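Local atomic coordinates of zonadhesin (Komagataella phaffii, PDB entry 5FX8), a protein that is a putative cell-wall adhesin that may take part in cell-cell interaction, seen here as its N-terminal part with two cohesin-like domains. Residues F190-S201 with D258-N268. Residues are numbered along the deposited sequence; the frame is centred on the assembly and turned at random.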
loop_
_atom_site.group_PDB
_atom_site.type_symbol
_atom_site.label_atom_id
_atom_site.label_comp_id
_atom_site.label_asym_id
_atom_site.label_seq_id
_atom_site.Cartn_x
_atom_site.Cartn_y
_atom_site.Cartn_z
ATOM N N PHE C 190 -35.037 -20.325 -30.918
ATOM C CA PHE C 190 -34.796 -19.649 -29.644
ATOM C C PHE C 190 -35.181 -18.182 -29.726
ATOM O O PHE C 190 -34.934 -17.520 -30.731
ATOM C CB PHE C 190 -33.330 -19.770 -29.234
ATOM C CG PHE C 190 -32.974 -21.102 -28.661
ATOM C CD1 PHE C 190 -33.707 -21.638 -27.619
ATOM C CD2 PHE C 190 -31.922 -21.841 -29.177
ATOM C CE1 PHE C 190 -33.385 -22.881 -27.101
ATOM C CE2 PHE C 190 -31.608 -23.089 -28.659
ATOM C CZ PHE C 190 -32.337 -23.604 -27.624
ATOM N N ASP C 191 -35.803 -17.685 -28.662
ATOM C CA ASP C 191 -36.159 -16.274 -28.522
ATOM C C ASP C 191 -35.037 -15.580 -27.754
ATOM O O ASP C 191 -34.918 -15.704 -26.533
ATOM C CB ASP C 191 -37.502 -16.118 -27.817
ATOM C CG ASP C 191 -37.991 -14.684 -27.792
ATOM O OD1 ASP C 191 -37.199 -13.765 -28.091
ATOM O OD2 ASP C 191 -39.173 -14.473 -27.458
ATOM N N CYS C 192 -34.213 -14.840 -28.477
ATOM C CA CYS C 192 -33.032 -14.260 -27.873
ATOM C C CYS C 192 -33.375 -13.101 -26.975
ATOM O O CYS C 192 -32.567 -12.715 -26.133
ATOM C CB CYS C 192 -32.075 -13.843 -28.968
ATOM S SG CYS C 192 -31.699 -15.285 -29.964
ATOM N N SER C 193 -34.561 -12.567 -27.112
ATOM C CA SER C 193 -35.047 -11.569 -26.190
ATOM C C SER C 193 -35.541 -12.171 -24.878
ATOM O O SER C 193 -36.040 -11.433 -24.029
ATOM C CB SER C 193 -36.148 -10.775 -26.888
ATOM O OG SER C 193 -37.022 -10.181 -25.960
ATOM N N GLU C 194 -35.402 -13.473 -24.665
ATOM C CA GLU C 194 -36.029 -14.108 -23.513
ATOM C C GLU C 194 -35.081 -15.061 -22.808
ATOM O O GLU C 194 -35.493 -16.101 -22.308
ATOM C CB GLU C 194 -37.304 -14.835 -23.928
ATOM C CG GLU C 194 -38.472 -13.921 -24.257
ATOM C CD GLU C 194 -38.930 -13.094 -23.063
ATOM O OE1 GLU C 194 -39.328 -13.682 -22.035
ATOM O OE2 GLU C 194 -38.887 -11.850 -23.149
ATOM N N VAL C 195 -33.800 -14.726 -22.750
ATOM C CA VAL C 195 -32.812 -15.484 -21.988
ATOM C C VAL C 195 -32.588 -14.753 -20.673
ATOM O O VAL C 195 -32.397 -13.537 -20.659
ATOM C CB VAL C 195 -31.498 -15.638 -22.777
ATOM C CG1 VAL C 195 -30.566 -16.622 -22.096
ATOM C CG2 VAL C 195 -31.770 -16.091 -24.186
ATOM N N LYS C 196 -32.649 -15.478 -19.570
ATOM C CA LYS C 196 -32.632 -14.845 -18.263
ATOM C C LYS C 196 -31.995 -15.815 -17.279
ATOM O O LYS C 196 -31.780 -16.988 -17.582
ATOM C CB LYS C 196 -34.044 -14.426 -17.827
ATOM C CG LYS C 196 -34.996 -15.581 -17.667
ATOM C CD LYS C 196 -36.397 -15.164 -17.296
ATOM C CE LYS C 196 -37.264 -16.390 -17.137
ATOM N NZ LYS C 196 -38.676 -16.078 -16.823
ATOM N N TYR C 197 -31.655 -15.310 -16.101
ATOM C CA TYR C 197 -31.089 -16.182 -15.090
ATOM C C TYR C 197 -31.516 -15.681 -13.725
ATOM O O TYR C 197 -31.990 -14.562 -13.572
ATOM C CB TYR C 197 -29.561 -16.276 -15.202
ATOM C CG TYR C 197 -28.806 -15.100 -14.618
ATOM C CD1 TYR C 197 -28.567 -13.955 -15.369
ATOM C CD2 TYR C 197 -28.323 -15.143 -13.318
ATOM C CE1 TYR C 197 -27.888 -12.882 -14.839
ATOM C CE2 TYR C 197 -27.646 -14.089 -12.779
ATOM C CZ TYR C 197 -27.422 -12.947 -13.538
ATOM O OH TYR C 197 -26.729 -11.884 -12.983
ATOM N N ALA C 198 -31.359 -16.542 -12.732
ATOM C CA ALA C 198 -31.656 -16.191 -11.365
ATOM C C ALA C 198 -30.741 -16.997 -10.472
ATOM O O ALA C 198 -30.233 -18.040 -10.864
ATOM C CB ALA C 198 -33.113 -16.472 -11.025
ATOM N N VAL C 199 -30.536 -16.505 -9.260
ATOM C CA VAL C 199 -29.751 -17.205 -8.255
ATOM C C VAL C 199 -30.590 -17.274 -6.989
ATOM O O VAL C 199 -30.932 -16.237 -6.417
ATOM C CB VAL C 199 -28.409 -16.509 -7.975
ATOM C CG1 VAL C 199 -27.571 -17.354 -7.067
ATOM C CG2 VAL C 199 -27.655 -16.231 -9.251
ATOM N N GLY C 200 -30.928 -18.482 -6.557
ATOM C CA GLY C 200 -31.729 -18.677 -5.369
ATOM C C GLY C 200 -30.968 -19.473 -4.330
ATOM O O GLY C 200 -30.075 -20.252 -4.655
ATOM N N SER C 201 -31.326 -19.265 -3.071
ATOM C CA SER C 201 -30.678 -19.960 -1.977
ATOM C C SER C 201 -31.633 -20.692 -1.050
ATOM O O SER C 201 -31.164 -21.417 -0.171
ATOM C CB SER C 201 -29.851 -18.979 -1.147
ATOM O OG SER C 201 -30.673 -17.900 -0.744
ATOM N N ASP C 258 -24.657 -22.666 -0.871
ATOM C CA ASP C 258 -26.084 -22.898 -0.700
ATOM C C ASP C 258 -26.924 -22.290 -1.819
ATOM O O ASP C 258 -28.124 -22.087 -1.644
ATOM C CB ASP C 258 -26.543 -22.345 0.650
ATOM C CG ASP C 258 -26.661 -20.822 0.657
ATOM O OD1 ASP C 258 -25.755 -20.124 0.159
ATOM O OD2 ASP C 258 -27.683 -20.317 1.157
ATOM N N GLU C 259 -26.321 -21.973 -2.951
ATOM C CA GLU C 259 -27.025 -21.269 -4.003
ATOM C C GLU C 259 -27.146 -22.149 -5.238
ATOM O O GLU C 259 -26.371 -23.080 -5.438
ATOM C CB GLU C 259 -26.315 -19.957 -4.340
ATOM C CG GLU C 259 -26.612 -18.833 -3.359
ATOM C CD GLU C 259 -25.859 -17.564 -3.698
ATOM O OE1 GLU C 259 -24.857 -17.676 -4.430
ATOM O OE2 GLU C 259 -26.261 -16.464 -3.243
ATOM N N VAL C 260 -28.160 -21.858 -6.051
ATOM C CA VAL C 260 -28.363 -22.511 -7.337
ATOM C C VAL C 260 -28.536 -21.430 -8.389
ATOM O O VAL C 260 -29.387 -20.551 -8.236
ATOM C CB VAL C 260 -29.585 -23.455 -7.331
ATOM C CG1 VAL C 260 -29.931 -23.880 -8.726
ATOM C CG2 VAL C 260 -29.309 -24.685 -6.528
ATOM N N LEU C 261 -27.713 -21.481 -9.436
ATOM C CA LEU C 261 -27.887 -20.654 -10.624
ATOM C C LEU C 261 -28.842 -21.330 -11.598
ATOM O O LEU C 261 -28.621 -22.472 -11.993
ATOM C CB LEU C 261 -26.549 -20.417 -11.327
ATOM C CG LEU C 261 -26.654 -19.719 -12.677
ATOM C CD1 LEU C 261 -27.150 -18.359 -12.452
ATOM C CD2 LEU C 261 -25.322 -19.639 -13.307
ATOM N N ARG C 262 -29.872 -20.614 -12.019
ATOM C CA ARG C 262 -30.863 -21.160 -12.933
ATOM C C ARG C 262 -30.911 -20.305 -14.184
ATOM O O ARG C 262 -31.251 -19.126 -14.117
ATOM C CB ARG C 262 -32.240 -21.230 -12.270
ATOM C CG ARG C 262 -33.386 -21.522 -13.223
ATOM C CD ARG C 262 -34.611 -21.981 -12.484
ATOM N NE ARG C 262 -34.411 -23.329 -11.978
ATOM C CZ ARG C 262 -35.245 -23.936 -11.153
ATOM N NH1 ARG C 262 -36.333 -23.301 -10.744
ATOM N NH2 ARG C 262 -34.992 -25.167 -10.737
ATOM N N VAL C 263 -30.587 -20.893 -15.323
ATOM C CA VAL C 263 -30.677 -20.192 -16.589
ATOM C C VAL C 263 -31.935 -20.642 -17.313
ATOM O O VAL C 263 -32.202 -21.839 -17.425
ATOM C CB VAL C 263 -29.428 -20.433 -17.444
ATOM C CG1 VAL C 263 -29.529 -19.638 -18.719
ATOM C CG2 VAL C 263 -28.217 -20.019 -16.686
ATOM N N SER C 264 -32.704 -19.690 -17.811
ATOM C CA SER C 264 -33.947 -19.974 -18.505
ATOM C C SER C 264 -33.841 -19.476 -19.935
ATOM O O SER C 264 -33.514 -18.313 -20.154
ATOM C CB SER C 264 -35.112 -19.305 -17.785
ATOM O OG SER C 264 -36.304 -19.393 -18.522
ATOM N N PHE C 265 -34.118 -20.337 -20.912
ATOM C CA PHE C 265 -34.224 -19.871 -22.291
ATOM C C PHE C 265 -35.455 -20.446 -22.975
ATOM O O PHE C 265 -35.688 -21.654 -22.958
ATOM C CB PHE C 265 -32.961 -20.170 -23.110
ATOM C CG PHE C 265 -32.381 -21.511 -22.878
ATOM C CD1 PHE C 265 -31.615 -21.760 -21.762
ATOM C CD2 PHE C 265 -32.561 -22.517 -23.806
ATOM C CE1 PHE C 265 -31.070 -22.994 -21.552
ATOM C CE2 PHE C 265 -32.008 -23.763 -23.616
ATOM C CZ PHE C 265 -31.262 -24.003 -22.488
ATOM N N LEU C 266 -36.226 -19.566 -23.588
ATOM C CA LEU C 266 -37.466 -19.933 -24.236
ATOM C C LEU C 266 -37.194 -20.410 -25.649
ATOM O O LEU C 266 -36.319 -19.898 -26.347
ATOM C CB LEU C 266 -38.416 -18.738 -24.272
ATOM C CG LEU C 266 -39.868 -18.884 -24.717
ATOM C CD1 LEU C 266 -40.562 -19.811 -23.780
ATOM C CD2 LEU C 266 -40.563 -17.543 -24.695
ATOM N N SER C 267 -37.969 -21.395 -26.070
ATOM C CA SER C 267 -37.936 -21.891 -27.435
ATOM C C SER C 267 -39.363 -21.930 -27.965
ATOM O O SER C 267 -40.193 -22.695 -27.469
ATOM C CB SER C 267 -37.281 -23.264 -27.492
ATOM O OG SER C 267 -37.139 -23.698 -28.823
ATOM N N ASN C 268 -39.654 -21.095 -28.956
ATOM C CA ASN C 268 -40.932 -21.145 -29.650
ATOM C C ASN C 268 -40.955 -22.291 -30.659
ATOM O O ASN C 268 -39.972 -22.544 -31.355
ATOM C CB ASN C 268 -41.197 -19.814 -30.339
ATOM C CG ASN C 268 -41.454 -18.703 -29.350
ATOM O OD1 ASN C 268 -42.300 -18.841 -28.472
ATOM N ND2 ASN C 268 -40.714 -17.606 -29.463
HETATM O O HOH W 1 -37.115 -17.805 -20.535
#
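Phe190 packs beside Phe265, its CE1 3.4 Å from Phe265 CD2 at the edge of that ring, the two planes turned 71° apart. The pair closes one end of an antiparallel β-sheet pairing within the β-sandwich of the second cohesin-like domain, and it illustrates how alternation sorts side chains between two faces. Phe190, Tyr197, Leu261, Val263 and Phe265 turn inward onto strands 176-186 and 246-252 of the opposing sheet. Tyr197 CG sits between the backbone N and the carbonyl carbon (chi1 79°), which leads the end of the ring away from strand 260-268 and leaves CD2 to meet Leu261 CD1 at 3.5 Å. On the other face, Lys196 runs extended, CE packing against Ser264 OG, to a cation-pi contact with Trp226; Arg262 forms salt bridges with Asp168 and Asp208. Between the faces, paired backbone bonds join Lys196 to Ser264, Ala198 to Arg262 and Gly200 to Val260. The regular pairing lapses where a type I turn from Asp191 to Glu194 carries Cys192, disulfide-bonded to Cys242. Across the turn, a single bond from Asp191 N to Leu266 O, 3.2 Å, continues it. Ser264 OG, hydrogen-bonded to Glu164 OE2 on strand 162-170, also accepts at 2.7 Å from a water that donates to Glu194 O.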